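Local coordinates for protein antigen 43 (Escherichia coli, PDB 4KH3) that mediates self-association of Escherichia coli cells, causing bacterial clumping and probably contributing to biofilm formation, at residues Trp227-Glu232 / Gln248-Gly253; Ser256-Asn261 / Ala272-Thr277; Leu266-Ala271 / Gly299-Leu304; Val293-Gly298 / Thr312-Gly317; Gly317-Ile322 / Gly336-Ala341. One frame throughout, in Å; residues are numbered along the deposited sequence.

Contact 1. Residues Trp227-Glu232 / Gln248-Gly253; sequences WQVIKE and QVNAGG. With MLI (malonate ion), chain F.
Two groups of strand 227-230 meet the carbonyl oxygen of Gln248: Ile230 N donates a nearly straight bond at 2.7 Å (174°), and the CA-H of Val229 adds a contact at 3.4 Å from CA to the same Gln248 O. Gln248 N in turn donates to Gln228 O and Asn250 N to Ile230 O, setting Val229 beside Gln248 and Ile230 beside Val249 in parallel register. On the face of Val229 and Gln248, the extended Gln248 side chain lies alongside Trp227, its amide turned 59° from the indole. OE1 sits at the ring's edge, in its plane, and takes a weak bond from Trp227 NE1 (3.3 Å). Val229 CG2 rests over one indole face, 3.3 Å above the plane and offset toward the rim. A malonate ion, probably from the crystallisation liquor, lies beside these groups; Lys231 NZ bonds its O8 at 2.9 Å, with weaker help from Asn250 ND2. A water accepts from both Asn250 ND2 and Glu232 N. On the face of Ile230 and Val249, Ile230 CB packs on Val249 CG1 at 4.2 Å. A type II turn from Asn250 to Gly253 then bends the chain, as at a corner between faces of a parallel beta-helix.

Contact 2. Residues Ser256-Asn261 / Ala272-Thr277; sequences SDVTQN and ATVTGT
Backbone hydrogen bonds carry most of the meeting between Ser256-Asn261 and Ala272-Thr277. Val258 N donates to Thr275 O at 2.9 Å, reaching a lone pair in the carbonyl plane; Val258 O accepts from Thr277 N, and Thr277 O from Gln260 N at 2.8 Å. The register is parallel, Val258 beside Gly276 and Thr259 beside Thr277, although the short strand axes diverge by 53° where the chain rounds its corner at Asp257. One CA-H...O contact supplements this ladder: Gly276, which has no side chain, brings its CA to 3.1 Å from Val258 O. In van der Waals packing, Thr275 OG1 lies 3.4 Å from Ser256 CA; a chi1 of 61°, between backbone N and carbonyl carbon, turns that hydroxyl toward Ser256. Apolar packing is limited to one buried pair, Val258 CG2 against Val274 CG1 at 4.1 Å, with the two side chains set at a slant. Among polar side chains, Thr259 and Thr277 are neighbours on the face away from Val258, their OG1 atoms 4.2 Å apart. Gln260 puts its CB against Thr277 O at 3.6 Å, while its amide NE2 is satisfied by Val294 O. With valines on the buried side and threonines on the other, the contact depends mainly on main-chain bonding, with a small hydrophobic component inside the parallel beta-helix.

Contact 3. Residues Leu266-Ala271 / Gly299-Leu304; sequences LVTSTA and GRLDVL
Thr270 overlaps Leu304, the two side chains running antiparallel, with Thr270 OG1 3.6 Å from Leu304 CG and accepting a hydrogen bond from Leu304 N at 3.1 Å (167°). A chi1 of 44° swings the hydroxyl across to that amide and leaves CG2 to meet Val303 CG1 at 4.2 Å. Beside it, Ala271 CB touches Leu304 CD1 at 3.9 Å. Ser269 OG accepts from Ala271 N, an ST turn that bends the chain off the strand. Within the strands Thr268 lies alongside Leu301, its methyl CG2 4.0 Å from Leu301 CD1, while its OG1 bonds Val249 O. On the face of Ser269 and Asp302 the two CB atoms pack at 3.8 Å. Arg300 NE forms a salt bridge at 3.0 Å with Asp302 OD1, which offers its syn lone pair and lies near the guanidinium plane; a water donates to Thr268 O and, weakly, to Asp302 OD2. Four backbone bonds alternate between the strands, which run 8° from parallel. Along this face of the parallel beta-helix the pair is flanked by strand 246-249 beside 265-269 and strand 319-322 beside 300-303, while Ala309 of strand 308-310 packs against Leu301 and Val303.

Contact 4. Residues Val293-Gly298 / Thr312-Gly317; sequences VVLENG and TRVDDG
Two successive coils of the parallel beta-helix stack here, Val294 beside Arg313 and Leu295 beside Val314. Val293 O accepts from Arg313 N, Leu295 N donates to Arg313 O at 2.8 Å, and Asp315 N returns to Leu295 O. On the face of Leu295 and Val314, Leu295 CD1 slants across Thr312 CG2 at 3.8 Å, and Leu320 packs against Leu295, Thr312 and Val314. On the other face Val294 CG2 meets the aliphatic Arg313 CB at 4.0 Å. Arg313 bends at chi2 (72°), which brings its guanidinium round to a salt bridge with Asp315 OD1. Glu296 lies alongside Asp315 and points the same way, the carboxylate planes 43° apart and Glu296 OE1 3.6 Å from Asp315 OD2. Such like charges would normally repel, but both oxygens form salt bridges with Arg279 NH2, which probably keeps both acids ionised. A water joins Val293 N to Thr312 OG1 at the start of the pair. At its end the two segments stay bonded beyond the strands: Asn297 N donates to Asp316 O at 2.9 Å, and Gly298 N reaches Gly317 O at 2.9 Å from above the carbonyl plane, 57° out of it.

Contact 5. Residues Gly317-Ile322 / Gly336-Ala341; sequences GGTLDI and GGVLLA
Thr319-Ile322 and Val338-Ala341 run 9° from parallel, their short axes 4.7 Å apart at closest approach, with Thr319 opposite Val338, Leu320 opposite Leu339 and Asp321 opposite Leu340. They are equivalent strands of successive coils in the parallel beta-helix. Amides alternate as donors: Val338 N to Gly318 O, Leu320 N to Val338 O, Leu340 N to Leu320 O at 2.9 Å, and Ile322 N to Leu340 O. CA-H groups of Thr319, Leu339 and Asp321 lie against the same carbonyl oxygens, as is usual in a parallel ladder.

On the face of Thr319 and Val338 the two beta-branched side chains lie side by side, Val338 CG1 at 4.0 Å from Thr319 CG2. Leu340 lies across its partner Asp321: its CG stands anti to the carbonyl carbon (chi1 -51°), which lays CD1 against Asp321 CB at 4.0 Å and lets it reach diagonally to Thr319 CG2. Asp321 OD1 lies 3.7 Å from Leu340 CB, while OD2 is held by a salt bridge to Arg323 and a long, weak ion pair with Arg300.

On the other face the two segments present only apolar side chains, Leu320, Ile322, Leu339 and Ala341. Ile322 crosses Leu339 at a slant, CD1 meeting CD1 at 3.6 Å, and the same Ile322 methyl approaches Ala341 CB; Leu320 packs on Val331 and Leu339 on Met333, both of strand 327-333. Ahead of the strands Gly317 N donates a hydrogen bond to Gly336 O at 3.2 Å, coming from above that carbonyl's plane, 64° out of it.

From the N terminus, contact 1 closes one coil of the beta-helix, from 227-232 to 248-253. Contact 2 follows in series on another face, and its segments alternate with those of contact 3: the chain passes 256-261, 266-271 and 272-277 before reaching 299-304. The long loop of contact 3 includes the antiparallel excursion through strands 281-286 and 289-291. Contact 3 crosses contact 4 likewise, since 293-298 precedes 299-304 and 312-317 follows it. Contact 5 begins at Gly317, which it shares with contact 4. Contacts 1, 3 and 5 stack along one parallel face; contacts 2 and 4 pair other strands of the coils and are joined by the Gln260-Val294 hydrogen bond.

Contact 1. Residues Trp227-Glu232 / Gln248-Gly253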
# COMPACT_ATOMS: atom_id res chain seq x y z
N TRP A 227 1.83 -6.29 3.41
CA TRP A 227 2.06 -4.87 3.28
C TRP A 227 2.38 -4.27 4.65
O TRP A 227 1.51 -4.23 5.53
CB TRP A 227 0.80 -4.24 2.69
CG TRP A 227 0.96 -2.81 2.21
CD1 TRP A 227 2.10 -2.19 1.80
CD2 TRP A 227 -0.08 -1.82 2.12
NE1 TRP A 227 1.84 -0.89 1.45
CE2 TRP A 227 0.50 -0.64 1.62
CE3 TRP A 227 -1.46 -1.83 2.39
CZ2 TRP A 227 -0.23 0.53 1.40
CZ3 TRP A 227 -2.19 -0.67 2.16
CH2 TRP A 227 -1.57 0.50 1.67
N GLN A 228 3.62 -3.83 4.84
CA GLN A 228 3.96 -3.09 6.06
C GLN A 228 4.08 -1.61 5.74
O GLN A 228 4.83 -1.22 4.85
CB GLN A 228 5.27 -3.60 6.69
CG GLN A 228 5.61 -2.85 7.97
CD GLN A 228 6.91 -3.28 8.58
OE1 GLN A 228 7.84 -3.67 7.88
NE2 GLN A 228 6.99 -3.20 9.91
N VAL A 229 3.32 -0.78 6.45
CA VAL A 229 3.28 0.65 6.17
C VAL A 229 3.81 1.42 7.35
O VAL A 229 3.27 1.33 8.46
CB VAL A 229 1.85 1.15 5.87
CG1 VAL A 229 1.84 2.65 5.66
CG2 VAL A 229 1.29 0.45 4.65
N ILE A 230 4.89 2.17 7.13
CA ILE A 230 5.44 3.02 8.19
C ILE A 230 5.06 4.47 7.95
O ILE A 230 5.58 5.12 7.04
CB ILE A 230 6.96 2.88 8.28
CG1 ILE A 230 7.36 1.40 8.21
CG2 ILE A 230 7.45 3.49 9.57
CD1 ILE A 230 6.81 0.58 9.35
N LYS A 231 4.11 4.96 8.73
CA LYS A 231 3.67 6.35 8.62
C LYS A 231 4.71 7.31 9.19
O LYS A 231 5.73 6.88 9.77
CB LYS A 231 2.31 6.53 9.31
CG LYS A 231 1.16 5.80 8.59
CD LYS A 231 -0.20 6.19 9.16
CE LYS A 231 -1.20 6.47 8.05
NZ LYS A 231 -1.09 5.48 6.93
N GLU A 232 4.49 8.60 9.00
CA GLU A 232 5.39 9.60 9.57
C GLU A 232 5.48 9.45 11.09
O GLU A 232 4.46 9.40 11.79
CB GLU A 232 4.92 11.01 9.21
CG GLU A 232 5.40 12.09 10.17
CD GLU A 232 5.01 13.48 9.71
OE1 GLU A 232 3.86 13.68 9.26
OE2 GLU A 232 5.87 14.38 9.79
N GLN A 248 6.43 -0.20 2.78
CA GLN A 248 6.23 1.17 2.37
C GLN A 248 6.56 2.11 3.53
O GLN A 248 5.95 2.03 4.62
CB GLN A 248 4.79 1.37 1.91
CG GLN A 248 4.45 2.80 1.52
CD GLN A 248 3.09 2.91 0.85
OE1 GLN A 248 2.66 2.02 0.10
NE2 GLN A 248 2.40 4.01 1.13
N VAL A 249 7.53 2.98 3.31
CA VAL A 249 7.97 3.92 4.34
C VAL A 249 7.67 5.34 3.89
O VAL A 249 8.30 5.83 2.97
CB VAL A 249 9.48 3.79 4.63
CG1 VAL A 249 9.86 4.64 5.82
CG2 VAL A 249 9.83 2.33 4.89
N ASN A 250 6.68 5.98 4.51
CA ASN A 250 6.31 7.33 4.13
C ASN A 250 7.35 8.34 4.57
O ASN A 250 8.24 8.03 5.37
CB ASN A 250 4.98 7.74 4.78
CG ASN A 250 3.83 6.93 4.30
OD1 ASN A 250 3.91 6.25 3.28
ND2 ASN A 250 2.71 7.01 5.03
N ALA A 251 7.19 9.55 4.06
CA ALA A 251 7.96 10.70 4.51
C ALA A 251 7.98 10.78 6.03
O ALA A 251 6.94 10.70 6.67
CB ALA A 251 7.37 11.96 3.93
N GLY A 252 9.17 10.93 6.61
CA GLY A 252 9.33 11.01 8.05
C GLY A 252 9.16 9.69 8.78
O GLY A 252 9.14 9.66 10.01
N GLY A 253 9.02 8.59 8.04
CA GLY A 253 8.97 7.28 8.66
C GLY A 253 10.36 6.69 8.69
O GLY A 253 11.24 7.14 7.96
C1 MLI F . -0.60 4.51 2.28
C2 MLI F . -1.82 3.83 2.79
C3 MLI F . 0.31 5.10 3.30
O6 MLI F . -1.89 3.49 4.01
O7 MLI F . -2.78 3.60 2.00
O8 MLI F . -0.16 5.78 4.25
O9 MLI F . 1.55 4.91 3.21
O HOH W 1 2.61 9.30 6.89

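Contact 2. Residues Ser256-Asn261 / Ala272-Thr277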
# COMPACT_ATOMS: atom_id res chain seq x y z
N SER A 256 14.88 0.45 9.71
CA SER A 256 16.26 0.03 9.69
C SER A 256 16.36 -1.50 9.68
O SER A 256 15.41 -2.19 10.09
CB SER A 256 17.00 0.59 10.90
OG SER A 256 16.26 0.41 12.09
N ASP A 257 17.50 -2.00 9.21
CA ASP A 257 17.76 -3.43 9.13
C ASP A 257 16.71 -4.14 8.29
O ASP A 257 16.20 -5.20 8.64
CB ASP A 257 17.87 -4.05 10.52
CG ASP A 257 19.17 -3.70 11.20
OD1 ASP A 257 20.22 -3.77 10.53
OD2 ASP A 257 19.15 -3.35 12.40
N VAL A 258 16.39 -3.51 7.17
CA VAL A 258 15.47 -4.08 6.22
C VAL A 258 16.22 -5.11 5.41
O VAL A 258 17.19 -4.79 4.73
CB VAL A 258 14.90 -3.00 5.30
CG1 VAL A 258 14.08 -3.63 4.18
CG2 VAL A 258 14.07 -2.00 6.11
N THR A 259 15.78 -6.37 5.49
CA THR A 259 16.31 -7.39 4.60
C THR A 259 15.32 -7.56 3.47
O THR A 259 14.24 -8.11 3.64
CB THR A 259 16.50 -8.73 5.32
OG1 THR A 259 17.45 -8.56 6.38
CG2 THR A 259 16.99 -9.78 4.35
N GLN A 260 15.70 -7.03 2.31
CA GLN A 260 14.84 -7.05 1.14
C GLN A 260 15.28 -8.18 0.22
O GLN A 260 16.30 -8.07 -0.47
CB GLN A 260 14.93 -5.70 0.42
CG GLN A 260 14.23 -5.66 -0.93
CD GLN A 260 14.32 -4.28 -1.56
OE1 GLN A 260 14.32 -3.27 -0.86
NE2 GLN A 260 14.40 -4.24 -2.88
N ASN A 261 14.53 -9.28 0.24
CA ASN A 261 14.82 -10.43 -0.61
C ASN A 261 14.35 -10.18 -2.02
O ASN A 261 13.60 -9.22 -2.27
CB ASN A 261 14.20 -11.71 -0.06
CG ASN A 261 14.85 -12.14 1.24
OD1 ASN A 261 16.06 -11.98 1.42
ND2 ASN A 261 14.04 -12.66 2.15
N ALA A 272 12.10 9.77 3.45
CA ALA A 272 12.01 8.71 4.46
C ALA A 272 13.40 8.23 4.86
O ALA A 272 14.40 8.55 4.21
CB ALA A 272 11.17 7.55 3.95
N THR A 273 13.47 7.44 5.93
CA THR A 273 14.72 6.81 6.34
C THR A 273 14.60 5.29 6.24
O THR A 273 13.78 4.68 6.92
CB THR A 273 15.08 7.16 7.77
OG1 THR A 273 15.10 8.59 7.91
CG2 THR A 273 16.46 6.58 8.12
N VAL A 274 15.41 4.69 5.37
CA VAL A 274 15.36 3.25 5.16
C VAL A 274 16.77 2.72 5.00
O VAL A 274 17.50 3.18 4.13
CB VAL A 274 14.52 2.89 3.90
CG1 VAL A 274 14.32 1.40 3.79
CG2 VAL A 274 13.18 3.61 3.91
N THR A 275 17.18 1.77 5.85
CA THR A 275 18.48 1.13 5.68
C THR A 275 18.37 -0.40 5.73
O THR A 275 17.52 -0.95 6.45
CB THR A 275 19.51 1.60 6.74
OG1 THR A 275 19.03 1.27 8.05
CG2 THR A 275 19.74 3.09 6.66
N GLY A 276 19.21 -1.08 4.96
CA GLY A 276 19.30 -2.53 5.04
C GLY A 276 20.14 -3.16 3.95
O GLY A 276 21.14 -2.60 3.50
N THR A 277 19.73 -4.35 3.53
CA THR A 277 20.39 -5.05 2.43
C THR A 277 19.36 -5.56 1.45
O THR A 277 18.28 -5.99 1.83
CB THR A 277 21.21 -6.26 2.91
OG1 THR A 277 20.40 -7.04 3.82
CG2 THR A 277 22.46 -5.80 3.63

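Contact 3. Residues Leu266-Ala271 / Gly299-Leu304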
# COMPACT_ATOMS: atom_id res chain seq x y z
N LEU A 266 9.87 -2.37 -2.30
CA LEU A 266 10.09 -1.25 -1.39
C LEU A 266 9.49 0.00 -2.00
O LEU A 266 9.81 0.38 -3.13
CB LEU A 266 11.58 -1.03 -1.11
CG LEU A 266 12.01 0.20 -0.31
CD1 LEU A 266 11.57 0.11 1.15
CD2 LEU A 266 13.52 0.41 -0.39
N VAL A 267 8.59 0.63 -1.27
CA VAL A 267 7.95 1.86 -1.72
C VAL A 267 8.31 2.97 -0.74
O VAL A 267 7.98 2.90 0.44
CB VAL A 267 6.44 1.67 -1.78
CG1 VAL A 267 5.75 2.98 -2.10
CG2 VAL A 267 6.10 0.63 -2.83
N THR A 268 9.01 3.98 -1.23
CA THR A 268 9.45 5.05 -0.36
C THR A 268 9.90 6.28 -1.15
O THR A 268 9.71 6.37 -2.36
CB THR A 268 10.56 4.56 0.60
OG1 THR A 268 10.75 5.50 1.66
CG2 THR A 268 11.87 4.32 -0.14
N SER A 269 10.50 7.24 -0.45
CA SER A 269 10.99 8.44 -1.11
C SER A 269 12.19 8.95 -0.35
O SER A 269 12.59 8.38 0.67
CB SER A 269 9.91 9.51 -1.16
OG SER A 269 9.69 10.03 0.14
N THR A 270 12.75 10.06 -0.83
CA THR A 270 13.97 10.58 -0.25
C THR A 270 13.67 11.31 1.06
O THR A 270 14.58 11.71 1.78
CB THR A 270 14.72 11.49 -1.25
OG1 THR A 270 13.78 12.35 -1.88
CG2 THR A 270 15.38 10.65 -2.33
N ALA A 271 12.39 11.46 1.37
CA ALA A 271 11.98 12.07 2.63
C ALA A 271 11.81 11.04 3.75
O ALA A 271 11.42 11.38 4.87
CB ALA A 271 10.68 12.87 2.44
N GLY A 299 7.73 -2.10 -6.26
CA GLY A 299 8.66 -1.19 -5.63
C GLY A 299 8.64 0.17 -6.32
O GLY A 299 8.36 0.28 -7.52
N ARG A 300 8.91 1.22 -5.56
CA ARG A 300 8.90 2.57 -6.10
C ARG A 300 9.69 3.53 -5.23
O ARG A 300 9.57 3.49 -4.00
CB ARG A 300 7.47 3.07 -6.26
CG ARG A 300 7.37 4.47 -6.87
CD ARG A 300 5.91 4.90 -7.00
NE ARG A 300 5.79 6.28 -7.44
CZ ARG A 300 5.00 6.68 -8.43
NH1 ARG A 300 4.24 5.81 -9.07
NH2 ARG A 300 4.97 7.97 -8.77
N LEU A 301 10.50 4.37 -5.86
CA LEU A 301 11.27 5.40 -5.17
C LEU A 301 10.98 6.75 -5.79
O LEU A 301 11.17 6.94 -6.99
CB LEU A 301 12.77 5.12 -5.26
CG LEU A 301 13.67 6.21 -4.66
CD1 LEU A 301 13.47 6.35 -3.16
CD2 LEU A 301 15.13 5.93 -4.97
N ASP A 302 10.49 7.68 -4.99
CA ASP A 302 10.28 9.04 -5.45
C ASP A 302 11.48 9.87 -5.02
O ASP A 302 11.78 9.96 -3.83
CB ASP A 302 9.01 9.65 -4.86
CG ASP A 302 7.75 8.94 -5.31
OD1 ASP A 302 7.79 8.21 -6.32
OD2 ASP A 302 6.70 9.11 -4.66
N VAL A 303 12.19 10.44 -5.98
CA VAL A 303 13.28 11.35 -5.67
C VAL A 303 12.76 12.78 -5.73
O VAL A 303 12.46 13.31 -6.79
CB VAL A 303 14.51 11.12 -6.59
CG1 VAL A 303 15.63 12.08 -6.24
CG2 VAL A 303 14.99 9.69 -6.44
N LEU A 304 12.62 13.37 -4.56
CA LEU A 304 12.03 14.69 -4.45
C LEU A 304 13.01 15.80 -4.81
O LEU A 304 14.22 15.59 -4.91
CB LEU A 304 11.50 14.90 -3.03
CG LEU A 304 10.58 13.79 -2.51
CD1 LEU A 304 10.05 14.16 -1.14
CD2 LEU A 304 9.44 13.53 -3.48
O HOH W 2 6.96 6.28 -3.37

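Contact 4. Residues Val293-Gly298 / Thr312-Gly317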
# COMPACT_ATOMS: atom_id res chain seq x y z
N VAL A 293 19.23 1.41 -4.06
CA VAL A 293 17.85 1.00 -3.96
C VAL A 293 17.51 0.08 -5.14
O VAL A 293 17.83 0.37 -6.30
CB VAL A 293 16.90 2.22 -3.88
CG1 VAL A 293 15.47 1.80 -4.09
CG2 VAL A 293 17.07 2.93 -2.53
N VAL A 294 16.91 -1.07 -4.84
CA VAL A 294 16.46 -1.98 -5.89
C VAL A 294 14.94 -1.95 -5.90
O VAL A 294 14.30 -2.12 -4.85
CB VAL A 294 16.98 -3.42 -5.65
CG1 VAL A 294 16.22 -4.44 -6.52
CG2 VAL A 294 18.48 -3.48 -5.92
N LEU A 295 14.38 -1.74 -7.08
CA LEU A 295 12.96 -1.51 -7.24
C LEU A 295 12.34 -2.51 -8.20
O LEU A 295 12.57 -2.44 -9.40
CB LEU A 295 12.73 -0.11 -7.80
CG LEU A 295 13.19 1.07 -6.95
CD1 LEU A 295 13.05 2.36 -7.77
CD2 LEU A 295 12.38 1.14 -5.67
N GLU A 296 11.52 -3.41 -7.67
CA GLU A 296 10.82 -4.38 -8.51
C GLU A 296 9.48 -4.76 -7.88
O GLU A 296 9.26 -4.47 -6.70
CB GLU A 296 11.69 -5.62 -8.73
CG GLU A 296 12.25 -6.22 -7.45
CD GLU A 296 13.47 -7.11 -7.68
OE1 GLU A 296 13.92 -7.25 -8.84
OE2 GLU A 296 13.98 -7.67 -6.70
N ASN A 297 8.60 -5.37 -8.66
CA ASN A 297 7.35 -5.94 -8.13
C ASN A 297 6.46 -4.97 -7.38
O ASN A 297 5.86 -5.34 -6.37
CB ASN A 297 7.65 -7.10 -7.19
CG ASN A 297 7.71 -8.41 -7.90
OD1 ASN A 297 7.32 -8.51 -9.07
ND2 ASN A 297 8.18 -9.43 -7.20
N GLY A 298 6.37 -3.75 -7.87
CA GLY A 298 5.57 -2.76 -7.17
C GLY A 298 6.43 -1.80 -6.38
O GLY A 298 5.92 -0.80 -5.88
N THR A 312 20.47 3.20 -8.55
CA THR A 312 19.13 2.65 -8.43
C THR A 312 18.91 1.62 -9.52
O THR A 312 19.09 1.90 -10.71
CB THR A 312 18.05 3.74 -8.56
OG1 THR A 312 18.27 4.75 -7.57
CG2 THR A 312 16.68 3.14 -8.37
N ARG A 313 18.52 0.41 -9.11
CA ARG A 313 18.17 -0.64 -10.06
C ARG A 313 16.63 -0.66 -10.24
O ARG A 313 15.89 -0.80 -9.28
CB ARG A 313 18.72 -1.98 -9.59
CG ARG A 313 18.33 -3.17 -10.43
CD ARG A 313 19.03 -3.17 -11.76
NE ARG A 313 18.51 -4.23 -12.62
CZ ARG A 313 18.74 -4.33 -13.92
NH1 ARG A 313 19.50 -3.42 -14.53
NH2 ARG A 313 18.21 -5.33 -14.61
N VAL A 314 16.16 -0.47 -11.46
CA VAL A 314 14.73 -0.45 -11.70
C VAL A 314 14.32 -1.62 -12.57
O VAL A 314 14.49 -1.59 -13.78
CB VAL A 314 14.28 0.85 -12.37
CG1 VAL A 314 12.77 0.99 -12.30
CG2 VAL A 314 14.97 2.05 -11.71
N ASP A 315 13.79 -2.67 -11.93
CA ASP A 315 13.45 -3.89 -12.64
C ASP A 315 11.97 -4.09 -12.81
O ASP A 315 11.18 -3.19 -12.60
CB ASP A 315 14.01 -5.11 -11.92
CG ASP A 315 15.48 -5.25 -12.12
OD1 ASP A 315 16.01 -4.50 -12.97
OD2 ASP A 315 16.10 -6.10 -11.45
N ASP A 316 11.62 -5.32 -13.19
CA ASP A 316 10.27 -5.64 -13.60
C ASP A 316 9.25 -5.25 -12.54
O ASP A 316 9.20 -5.84 -11.47
CB ASP A 316 10.17 -7.13 -13.92
CG ASP A 316 8.89 -7.47 -14.66
OD1 ASP A 316 8.29 -6.55 -15.27
OD2 ASP A 316 8.48 -8.65 -14.63
N GLY A 317 8.44 -4.24 -12.86
CA GLY A 317 7.42 -3.78 -11.94
C GLY A 317 7.92 -2.70 -11.00
O GLY A 317 7.17 -2.19 -10.17
O HOH W 3 19.37 4.38 -5.12

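Contact 5. Residues Gly317-Ile322 / Gly336-Ala341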
# COMPACT_ATOMS: atom_id res chain seq x y z
N GLY A 317 8.44 -4.24 -12.86
CA GLY A 317 7.42 -3.78 -11.94
C GLY A 317 7.92 -2.70 -11.00
O GLY A 317 7.17 -2.19 -10.17
N GLY A 318 9.19 -2.34 -11.13
CA GLY A 318 9.74 -1.23 -10.37
C GLY A 318 9.48 0.12 -11.01
O GLY A 318 9.42 0.25 -12.24
N THR A 319 9.32 1.14 -10.17
CA THR A 319 9.12 2.50 -10.65
C THR A 319 10.08 3.49 -9.99
O THR A 319 10.18 3.55 -8.76
CB THR A 319 7.68 2.99 -10.40
OG1 THR A 319 6.78 2.20 -11.16
CG2 THR A 319 7.54 4.43 -10.83
N LEU A 320 10.80 4.24 -10.82
CA LEU A 320 11.63 5.34 -10.33
C LEU A 320 11.05 6.65 -10.82
O LEU A 320 10.91 6.87 -12.02
CB LEU A 320 13.08 5.18 -10.78
CG LEU A 320 14.01 6.32 -10.37
CD1 LEU A 320 14.03 6.48 -8.86
CD2 LEU A 320 15.42 6.05 -10.90
N ASP A 321 10.71 7.52 -9.88
CA ASP A 321 10.08 8.80 -10.19
C ASP A 321 10.97 9.95 -9.74
O ASP A 321 11.09 10.22 -8.55
CB ASP A 321 8.70 8.87 -9.51
CG ASP A 321 8.02 10.23 -9.68
OD1 ASP A 321 8.49 11.05 -10.50
OD2 ASP A 321 7.00 10.47 -9.01
N ILE A 322 11.60 10.62 -10.70
CA ILE A 322 12.45 11.76 -10.38
C ILE A 322 11.73 13.06 -10.61
O ILE A 322 11.43 13.43 -11.74
CB ILE A 322 13.77 11.77 -11.16
CG1 ILE A 322 14.48 10.43 -11.04
CG2 ILE A 322 14.67 12.89 -10.64
CD1 ILE A 322 14.34 9.56 -12.26
N GLY A 336 11.01 -4.26 -17.92
CA GLY A 336 9.82 -4.08 -17.11
C GLY A 336 9.91 -2.87 -16.19
O GLY A 336 8.93 -2.51 -15.53
N GLY A 337 11.08 -2.23 -16.16
CA GLY A 337 11.28 -1.06 -15.32
C GLY A 337 10.58 0.17 -15.86
O GLY A 337 10.49 0.35 -17.07
N VAL A 338 10.09 1.01 -14.95
CA VAL A 338 9.34 2.20 -15.33
C VAL A 338 10.05 3.48 -14.87
O VAL A 338 10.57 3.55 -13.75
CB VAL A 338 7.93 2.16 -14.74
CG1 VAL A 338 7.29 3.54 -14.75
CG2 VAL A 338 7.07 1.17 -15.51
N LEU A 339 10.08 4.49 -15.74
CA LEU A 339 10.73 5.75 -15.42
C LEU A 339 9.78 6.93 -15.56
O LEU A 339 9.11 7.08 -16.57
CB LEU A 339 11.96 5.94 -16.31
CG LEU A 339 12.75 7.24 -16.14
CD1 LEU A 339 13.58 7.23 -14.87
CD2 LEU A 339 13.64 7.49 -17.34
N LEU A 340 9.70 7.75 -14.52
CA LEU A 340 8.94 8.99 -14.55
C LEU A 340 9.91 10.13 -14.27
O LEU A 340 10.49 10.21 -13.19
CB LEU A 340 7.85 8.99 -13.47
CG LEU A 340 6.91 7.79 -13.41
CD1 LEU A 340 5.93 7.95 -12.26
CD2 LEU A 340 6.16 7.64 -14.72
N ALA A 341 10.09 11.02 -15.23
CA ALA A 341 11.04 12.10 -15.05
C ALA A 341 10.56 13.32 -15.81
O ALA A 341 9.71 13.21 -16.68
CB ALA A 341 12.41 11.67 -15.56